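Local coordinates for protein transketolase (PDB 3L84) that belongs to the transketolase family of thiamine diphosphate-binding enzymes, with a thiamine diphosphate-binding domain, a pyrimidine-binding domain and a C-terminal domain, at residues Q4-Q9 against L39-Y44; L76-Y81 against I288-A293. All coordinates share one frame; numbering follows the deposited sequence.

Contact 1 (Q4-Q9 against L39-Y44). With GOL (glycerol), chain B.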
ATOM      1  N   GLN A   4      -5.881 -24.133  39.313  1.00 13.06           N
ATOM      2  CA  GLN A   4      -5.672 -25.499  38.898  1.00 13.24           C
ATOM      3  C   GLN A   4      -6.352 -25.780  37.567  1.00 12.04           C
ATOM      4  O   GLN A   4      -5.731 -26.320  36.624  1.00 12.57           O
ATOM      5  CB  GLN A   4      -6.148 -26.462  39.986  1.00 13.55           C
ATOM      6  CG  GLN A   4      -5.292 -26.402  41.246  1.00 15.22           C
ATOM      7  CD  GLN A   4      -5.501 -25.122  42.088  1.00 18.34           C
ATOM      8  OE1 GLN A   4      -6.629 -24.790  42.475  1.00 18.43           O
ATOM      9  NE2 GLN A   4      -4.410 -24.409  42.363  1.00 16.70           N
ATOM     10  N   ILE A   5      -7.616 -25.393  37.443  1.00 10.98           N
ATOM     11  CA  ILE A   5      -8.335 -25.635  36.195  1.00 11.28           C
ATOM     12  C   ILE A   5      -7.757 -24.752  35.096  1.00  9.92           C
ATOM     13  O   ILE A   5      -7.586 -25.209  33.958  1.00 11.46           O
ATOM     14  CB  ILE A   5      -9.880 -25.456  36.281  1.00 11.71           C
ATOM     15  CG1 ILE A   5     -10.561 -25.820  34.948  1.00 13.72           C
ATOM     16  CG2 ILE A   5     -10.272 -24.063  36.594  1.00 15.51           C
ATOM     17  CD1 ILE A   5     -10.444 -27.282  34.548  1.00 17.06           C
ATOM     18  N   LEU A   6      -7.404 -23.498  35.407  1.00  9.77           N
ATOM     19  CA  LEU A   6      -6.870 -22.605  34.375  0.50  9.66           C
ATOM     20  C   LEU A   6      -5.542 -23.109  33.820  1.00  9.40           C
ATOM     21  O   LEU A   6      -5.296 -23.023  32.623  1.00  9.42           O
ATOM     22  CB  LEU A   6      -6.705 -21.173  34.888  0.50  8.77           C
ATOM     23  CG  LEU A   6      -7.986 -20.331  34.823  0.50  9.87           C
ATOM     24  CD1 LEU A   6      -8.338 -20.035  33.366  0.50  6.80           C
ATOM     25  CD2 LEU A   6      -9.148 -21.001  35.519  0.50 13.87           C
ATOM     26  N   GLN A   7      -4.691 -23.636  34.684  1.00  9.48           N
ATOM     27  CA  GLN A   7      -3.420 -24.173  34.233  1.00  9.20           C
ATOM     28  C   GLN A   7      -3.629 -25.363  33.292  1.00  8.63           C
ATOM     29  O   GLN A   7      -2.999 -25.458  32.239  1.00  8.21           O
ATOM     30  CB  GLN A   7      -2.598 -24.625  35.425  1.00 10.37           C
ATOM     31  CG  GLN A   7      -1.257 -25.134  35.050  1.00 13.95           C
ATOM     32  CD  GLN A   7      -0.480 -25.586  36.278  1.00 19.72           C
ATOM     33  OE1 GLN A   7       0.148 -26.656  36.272  1.00 24.91           O
ATOM     34  NE2 GLN A   7      -0.537 -24.782  37.348  1.00 18.04           N
ATOM     35  N   GLU A   8      -4.546 -26.253  33.657  1.00  9.13           N
ATOM     36  CA  GLU A   8      -4.840 -27.380  32.797  1.00  9.33           C
ATOM     37  C   GLU A   8      -5.412 -26.928  31.458  1.00  8.77           C
ATOM     38  O   GLU A   8      -5.021 -27.409  30.399  1.00  7.95           O
ATOM     39  CB  GLU A   8      -5.773 -28.379  33.474  1.00  9.00           C
ATOM     40  CG  GLU A   8      -5.826 -29.714  32.704  1.00  9.94           C
ATOM     41  CD  GLU A   8      -6.906 -30.674  33.159  1.00 13.15           C
ATOM     42  OE1 GLU A   8      -8.077 -30.468  32.754  1.00 13.96           O
ATOM     43  OE2 GLU A   8      -6.584 -31.655  33.875  1.00 13.70           O
ATOM     44  N   GLN A   9      -6.339 -25.960  31.491  1.00  8.43           N
ATOM     45  CA  GLN A   9      -6.921 -25.406  30.262  1.00  8.73           C
ATOM     46  C   GLN A   9      -5.853 -24.784  29.383  1.00  8.11           C
ATOM     47  O   GLN A   9      -5.813 -25.024  28.163  1.00  8.97           O
ATOM     48  CB  GLN A   9      -8.031 -24.403  30.605  1.00  8.26           C
ATOM     49  CG  GLN A   9      -9.301 -25.072  31.053  1.00 10.12           C
ATOM     50  CD  GLN A   9     -10.387 -24.044  31.313  1.00 10.37           C
ATOM     51  OE1 GLN A   9     -10.373 -23.369  32.348  1.00 11.47           O
ATOM     52  NE2 GLN A   9     -11.276 -23.861  30.342  1.00 11.58           N
ATOM     53  N   LEU A  39      -5.646 -16.569  26.766  1.00  8.68           N
ATOM     54  CA  LEU A  39      -6.868 -17.110  26.142  1.00  9.14           C
ATOM     55  C   LEU A  39      -7.689 -17.956  27.095  1.00  9.22           C
ATOM     56  O   LEU A  39      -8.907 -17.911  27.062  1.00  9.83           O
ATOM     57  CB  LEU A  39      -6.519 -17.839  24.836  1.00  9.70           C
ATOM     58  CG  LEU A  39      -7.747 -18.227  24.003  1.00  9.84           C
ATOM     59  CD1 LEU A  39      -8.641 -17.065  23.621  1.00 11.37           C
ATOM     60  CD2 LEU A  39      -7.271 -18.969  22.742  1.00 10.67           C
ATOM     61  N   SER A  40      -7.026 -18.716  27.956  1.00  8.83           N
ATOM     62  CA  SER A  40      -7.752 -19.486  28.942  0.50  9.02           C
ATOM     63  C   SER A  40      -8.612 -18.621  29.837  1.00  8.36           C
ATOM     64  O   SER A  40      -9.773 -18.920  30.075  1.00  8.93           O
ATOM     65  CB  SER A  40      -6.766 -20.293  29.750  0.50  9.29           C
ATOM     66  OG  SER A  40      -6.186 -21.239  28.888  0.50  8.64           O
ATOM     67  N   VAL A  41      -8.050 -17.518  30.334  1.00  7.52           N
ATOM     68  CA  VAL A  41      -8.849 -16.602  31.130  1.00  8.02           C
ATOM     69  C   VAL A  41      -9.927 -15.893  30.310  1.00  7.97           C
ATOM     70  O   VAL A  41     -11.066 -15.762  30.711  1.00  8.71           O
ATOM     71  CB  VAL A  41      -7.966 -15.566  31.823  1.00  8.23           C
ATOM     72  CG1 VAL A  41      -8.804 -14.627  32.647  1.00  8.67           C
ATOM     73  CG2 VAL A  41      -6.935 -16.265  32.727  1.00 10.20           C
ATOM     74  N   LEU A  42      -9.551 -15.450  29.114  1.00  8.08           N
ATOM     75  CA  LEU A  42     -10.498 -14.776  28.232  1.00  8.84           C
ATOM     76  C   LEU A  42     -11.703 -15.655  27.926  1.00  8.59           C
ATOM     77  O   LEU A  42     -12.803 -15.135  27.756  1.00  9.84           O
ATOM     78  CB  LEU A  42      -9.794 -14.335  26.928  1.00  9.03           C
ATOM     79  CG  LEU A  42     -10.634 -13.519  25.963  1.00  8.96           C
ATOM     80  CD1 LEU A  42     -11.191 -12.233  26.556  1.00  9.89           C
ATOM     81  CD2 LEU A  42      -9.790 -13.181  24.734  1.00 10.97           C
ATOM     82  N   SER A  43     -11.532 -16.972  27.856  1.00  9.02           N
ATOM     83  CA  SER A  43     -12.661 -17.868  27.597  1.00  9.68           C
ATOM     84  C   SER A  43     -13.811 -17.716  28.611  1.00 10.33           C
ATOM     85  O   SER A  43     -14.963 -18.013  28.283  1.00 11.53           O
ATOM     86  CB  SER A  43     -12.224 -19.336  27.533  1.00  9.48           C
ATOM     87  OG  SER A  43     -11.926 -19.863  28.815  1.00  9.70           O
ATOM     88  N   TYR A  44     -13.514 -17.261  29.826  1.00  9.18           N
ATOM     89  CA  TYR A  44     -14.536 -17.042  30.858  1.00  9.51           C
ATOM     90  C   TYR A  44     -15.270 -15.735  30.678  1.00 10.03           C
ATOM     91  O   TYR A  44     -16.310 -15.535  31.290  1.00 13.68           O
ATOM     92  CB  TYR A  44     -13.890 -17.077  32.252  1.00 10.61           C
ATOM     93  CG  TYR A  44     -13.453 -18.453  32.670  1.00  9.94           C
ATOM     94  CD1 TYR A  44     -14.279 -19.244  33.471  1.00  9.84           C
ATOM     95  CD2 TYR A  44     -12.251 -18.993  32.224  1.00  9.71           C
ATOM     96  CE1 TYR A  44     -13.908 -20.506  33.831  1.00 10.32           C
ATOM     97  CE2 TYR A  44     -11.871 -20.278  32.588  1.00 10.00           C
ATOM     98  CZ  TYR A  44     -12.704 -21.030  33.401  1.00  9.48           C
ATOM     99  OH  TYR A  44     -12.343 -22.298  33.779  1.00 11.40           O
TER
HETATM  100  C1  GOL B2001     -14.594 -21.647  30.246  1.00 26.15           C
HETATM  101  O1  GOL B2001     -13.374 -22.039  29.653  1.00 20.85           O
HETATM  102  C2  GOL B2001     -15.682 -21.332  29.214  1.00 26.51           C
HETATM  103  O2  GOL B2001     -15.873 -22.418  28.322  1.00 26.61           O
HETATM  104  C3  GOL B2001     -17.008 -21.028  29.901  1.00 28.46           C
HETATM  105  O3  GOL B2001     -16.819 -20.005  30.873  1.00 32.10           O
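Tyr44 and Gln9, with Leu6 beside them, join two helices in a mixed polar and apolar packing contact near the N terminus, where helix 3-24 lies beside the C-terminal end of helix 30-42 in the thiamine diphosphate-binding domain. The Tyr44 hydroxyl gives its hydrogen to the Gln9 amide, OH to OE1 at 2.7 Å. This oxygen sits at the ring edge, near the ring plane, and the amide plane stands 80° from the ring. Extended beyond CG (chi2 -177°), the Gln9 chain reaches across from the opposite direction, and the bond bends at the carbonyl (C=O...donor angle 131°). NE2 of Gln9 donates to O1 of a glycerol, probably from the crystallisation liquor, at 2.9 Å, and O1 donates to Ser43 OG. Ser43 OG passes its own hydrogen to Ser40 O at 2.7 Å, three residues back. Glycerol C1 lies 3.6 Å above the centre of the Tyr44 ring. Leu6 CD1 approaches the ring obliquely, 3.6 Å from Tyr44 CE2, and touches Val41 CG2 at 4.1 Å. Arg289 NH1 of helix 284-291 is also hydrogen-bonded to Tyr44 OH, so the hydroxyl is held between amide oxygen and guanidinium, consistent with the modelled amide orientation.

Contact 2 (L76-Y81 against I288-A293)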
ATOM      1  N   LEU A  76     -11.455 -22.940  19.149  1.00  7.30           N
ATOM      2  CA  LEU A  76     -12.760 -23.173  18.487  1.00  7.63           C
ATOM      3  C   LEU A  76     -13.192 -24.625  18.658  1.00  7.08           C
ATOM      4  O   LEU A  76     -14.358 -24.917  18.970  1.00  7.38           O
ATOM      5  CB  LEU A  76     -12.699 -22.797  17.011  1.00  8.03           C
ATOM      6  CG  LEU A  76     -12.445 -21.332  16.702  1.00  8.31           C
ATOM      7  CD1 LEU A  76     -12.322 -21.088  15.178  1.00 10.07           C
ATOM      8  CD2 LEU A  76     -13.542 -20.412  17.276  1.00 10.25           C
ATOM      9  N   HIS A  77     -12.265 -25.568  18.484  1.00  6.83           N
ATOM     10  CA  HIS A  77     -12.590 -26.980  18.669  1.00  6.33           C
ATOM     11  C   HIS A  77     -13.048 -27.255  20.113  1.00  6.32           C
ATOM     12  O   HIS A  77     -14.067 -27.886  20.371  1.00  6.79           O
ATOM     13  CB  HIS A  77     -11.379 -27.867  18.367  1.00  6.78           C
ATOM     14  CG  HIS A  77     -11.661 -29.301  18.640  1.00  7.23           C
ATOM     15  ND1 HIS A  77     -11.098 -30.025  19.671  1.00 11.98           N
ATOM     16  CD2 HIS A  77     -12.576 -30.110  18.063  1.00  6.08           C
ATOM     17  CE1 HIS A  77     -11.621 -31.244  19.674  1.00  6.59           C
ATOM     18  NE2 HIS A  77     -12.528 -31.313  18.719  1.00 11.21           N
ATOM     19  N   LEU A  78     -12.263 -26.784  21.066  1.00  6.01           N
ATOM     20  CA  LEU A  78     -12.558 -27.034  22.481  1.00  7.13           C
ATOM     21  C   LEU A  78     -13.874 -26.418  22.924  1.00  7.56           C
ATOM     22  O   LEU A  78     -14.551 -26.967  23.790  1.00  7.54           O
ATOM     23  CB  LEU A  78     -11.433 -26.508  23.366  1.00  6.54           C
ATOM     24  CG  LEU A  78     -10.143 -27.328  23.285  1.00  6.89           C
ATOM     25  CD1 LEU A  78      -8.938 -26.504  23.791  1.00  9.85           C
ATOM     26  CD2 LEU A  78     -10.273 -28.619  24.097  1.00  9.99           C
ATOM     27  N   SER A  79     -14.214 -25.269  22.367  1.00  6.85           N
ATOM     28  CA  SER A  79     -15.428 -24.548  22.737  1.00  8.30           C
ATOM     29  C   SER A  79     -16.683 -25.065  22.095  1.00  8.56           C
ATOM     30  O   SER A  79     -17.788 -24.592  22.462  1.00  9.32           O
ATOM     31  CB  SER A  79     -15.296 -23.063  22.401  1.00  9.82           C
ATOM     32  OG  SER A  79     -14.248 -22.494  23.142  1.00 12.21           O
ATOM     33  N   GLY A  80     -16.588 -26.003  21.132  1.00  8.14           N
ATOM     34  CA  GLY A  80     -17.774 -26.594  20.538  1.00  8.27           C
ATOM     35  C   GLY A  80     -18.176 -26.067  19.193  1.00  8.25           C
ATOM     36  O   GLY A  80     -19.289 -26.378  18.735  1.00  9.06           O
ATOM     37  N   TYR A  81     -17.312 -25.326  18.520  1.00  7.24           N
ATOM     38  CA  TYR A  81     -17.578 -24.905  17.153  1.00  8.08           C
ATOM     39  C   TYR A  81     -17.463 -26.107  16.232  1.00  8.87           C
ATOM     40  O   TYR A  81     -16.977 -27.176  16.617  1.00  8.88           O
ATOM     41  CB  TYR A  81     -16.605 -23.821  16.736  1.00  7.86           C
ATOM     42  CG  TYR A  81     -16.856 -22.470  17.358  1.00  8.45           C
ATOM     43  CD1 TYR A  81     -16.470 -22.196  18.646  1.00  7.42           C
ATOM     44  CD2 TYR A  81     -17.469 -21.446  16.642  1.00  7.89           C
ATOM     45  CE1 TYR A  81     -16.674 -20.930  19.203  1.00  8.64           C
ATOM     46  CE2 TYR A  81     -17.690 -20.202  17.200  1.00  8.05           C
ATOM     47  CZ  TYR A  81     -17.337 -19.956  18.468  1.00  8.57           C
ATOM     48  OH  TYR A  81     -17.519 -18.707  19.040  1.00 10.13           O
ATOM     49  N   ILE A 288     -14.626 -30.587  29.629  1.00  9.42           N
ATOM     50  CA  ILE A 288     -15.944 -30.209  30.127  1.00 10.42           C
ATOM     51  C   ILE A 288     -16.027 -28.707  30.294  1.00  9.45           C
ATOM     52  O   ILE A 288     -17.028 -28.101  29.919  1.00  9.56           O
ATOM     53  CB  ILE A 288     -16.230 -30.902  31.475  1.00 10.68           C
ATOM     54  CG1 ILE A 288     -16.314 -32.411  31.294  1.00 11.75           C
ATOM     55  CG2 ILE A 288     -17.522 -30.395  32.130  1.00 10.90           C
ATOM     56  CD1 ILE A 288     -16.197 -33.124  32.599  1.00 14.59           C
ATOM     57  N   ARG A 289     -15.004 -28.104  30.873  1.00  8.59           N
ATOM     58  CA  ARG A 289     -15.026 -26.672  31.125  1.00  9.04           C
ATOM     59  C   ARG A 289     -15.057 -25.853  29.829  1.00  8.44           C
ATOM     60  O   ARG A 289     -15.902 -24.964  29.682  1.00  8.64           O
ATOM     61  CB  ARG A 289     -13.855 -26.274  32.009  1.00  8.42           C
ATOM     62  CG  ARG A 289     -13.769 -24.778  32.350  1.00 12.03           C
ATOM     63  CD  ARG A 289     -15.009 -24.198  33.043  1.00 12.88           C
ATOM     64  NE  ARG A 289     -15.395 -24.828  34.302  1.00 15.18           N
ATOM     65  CZ  ARG A 289     -14.912 -24.511  35.503  1.00 15.79           C
ATOM     66  NH1 ARG A 289     -13.941 -23.611  35.663  1.00 15.88           N
ATOM     67  NH2 ARG A 289     -15.394 -25.125  36.569  1.00 17.10           N
ATOM     68  N   PHE A 290     -14.184 -26.150  28.878  1.00  8.36           N
ATOM     69  CA  PHE A 290     -14.235 -25.461  27.586  1.00  8.37           C
ATOM     70  C   PHE A 290     -15.571 -25.708  26.863  1.00  9.05           C
ATOM     71  O   PHE A 290     -16.139 -24.766  26.298  1.00  9.42           O
ATOM     72  CB  PHE A 290     -13.074 -25.873  26.661  1.00  8.91           C
ATOM     73  CG  PHE A 290     -11.764 -25.149  26.899  1.00  8.99           C
ATOM     74  CD1 PHE A 290     -11.662 -23.775  26.718  1.00 10.24           C
ATOM     75  CD2 PHE A 290     -10.623 -25.854  27.243  1.00  9.24           C
ATOM     76  CE1 PHE A 290     -10.427 -23.118  26.875  1.00  9.60           C
ATOM     77  CE2 PHE A 290      -9.425 -25.221  27.377  1.00  9.75           C
ATOM     78  CZ  PHE A 290      -9.332 -23.853  27.205  1.00  9.98           C
ATOM     79  N   GLU A 291     -16.101 -26.930  26.874  1.00  9.29           N
ATOM     80  CA  GLU A 291     -17.296 -27.203  26.080  0.50 10.32           C
ATOM     81  C   GLU A 291     -18.572 -26.613  26.728  1.00 10.70           C
ATOM     82  O   GLU A 291     -19.610 -26.509  26.078  1.00 10.58           O
ATOM     83  CB  GLU A 291     -17.428 -28.709  25.729  0.50 10.77           C
ATOM     84  CG  GLU A 291     -17.871 -29.629  26.858  0.50 12.73           C
ATOM     85  CD  GLU A 291     -17.758 -31.149  26.548  0.50 15.23           C
ATOM     86  OE1 GLU A 291     -17.207 -31.550  25.491  0.50 17.01           O
ATOM     87  OE2 GLU A 291     -18.201 -31.962  27.390  0.50 14.01           O
ATOM     88  N   SER A 292     -18.505 -26.195  27.993  1.00  9.27           N
ATOM     89  CA  SER A 292     -19.653 -25.555  28.619  1.00  9.88           C
ATOM     90  C   SER A 292     -20.001 -24.241  27.921  1.00  8.89           C
ATOM     91  O   SER A 292     -21.109 -23.759  28.099  1.00  9.45           O
ATOM     92  CB  SER A 292     -19.400 -25.336  30.106  1.00 10.63           C
ATOM     93  OG  SER A 292     -18.441 -24.334  30.306  1.00 11.14           O
ATOM     94  N   ALA A 293     -19.099 -23.692  27.098  1.00  8.78           N
ATOM     95  CA  ALA A 293     -19.440 -22.558  26.222  1.00  8.95           C
ATOM     96  C   ALA A 293     -20.686 -22.812  25.381  1.00  8.58           C
ATOM     97  O   ALA A 293     -21.418 -21.866  25.024  1.00  8.38           O
ATOM     98  CB  ALA A 293     -18.244 -22.181  25.294  1.00  9.58           C
TER
HETATM   99  O   HOH W   1     -14.579 -21.872  25.938  1.00 15.34           O
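Leu78 and Phe290 supply the apolar part of this contact between the C-terminal ends of helices 69-79 and 284-291. Leu78 CD1 lies over one face of the Phe290 ring in a CH-pi contact, 4.2 Å from the centroid and displaced toward the rim, 25° off the ring normal. Nearer the backbones, the CB atoms of Leu78 and Phe290 pack at 3.7 Å. Leu13 and Leu16 of helix 3-24 also pack on Leu78. Backbone approaches are close as well: Leu78 O is 3.4 Å from Phe290 CB, and Ser79 CA lies 3.6 Å from Phe290 O. Ala293 CB, at the start of helix 293-310, comes to 3.7 Å from Ser79 O, a buried carbonyl oxygen for which the model offers no hydrogen-bonding partner. The polar link is indirect. One water donates to Ser79 OG at 2.9 Å and, weakly, to Phe290 O, and it sits at the Phe290 ring edge, in its plane. Ser79 OG also bonds Phe75 O in its own helix. Gly80, with phi 101°, closes helix 69-79 in a Schellman motif: Tyr81 N bonds Leu76 O at 3.0 Å and Gly80 N bonds His77 O at 3.2 Å. The whole is plain helix-end packing within the thiamine diphosphate-binding domain, the Schellman-capped end of helix 69-79 set against the last turn of helix 284-291.

From the N terminus, helix 3-24 leads through a turn into helix 30-42, and contact 1 closes this short, mostly helical hairpin. The chain then runs on through helix 69-79, the strands of the first parallel sheet and several helices before helix 284-291 returns, where contact 2 closes a loop of 206 residues. The two closures follow in series, neither enclosing the other, yet their centres lie 12 Å apart. Segment 288-293 joins them: Arg289 NH1 is probably hydrogen-bonded to Tyr44 OH at 2.8 Å, and Phe290 packs against Gln9. Four helices, 3-24, 30-42, 69-79 and 284-291, thus meet in one corner of the domain.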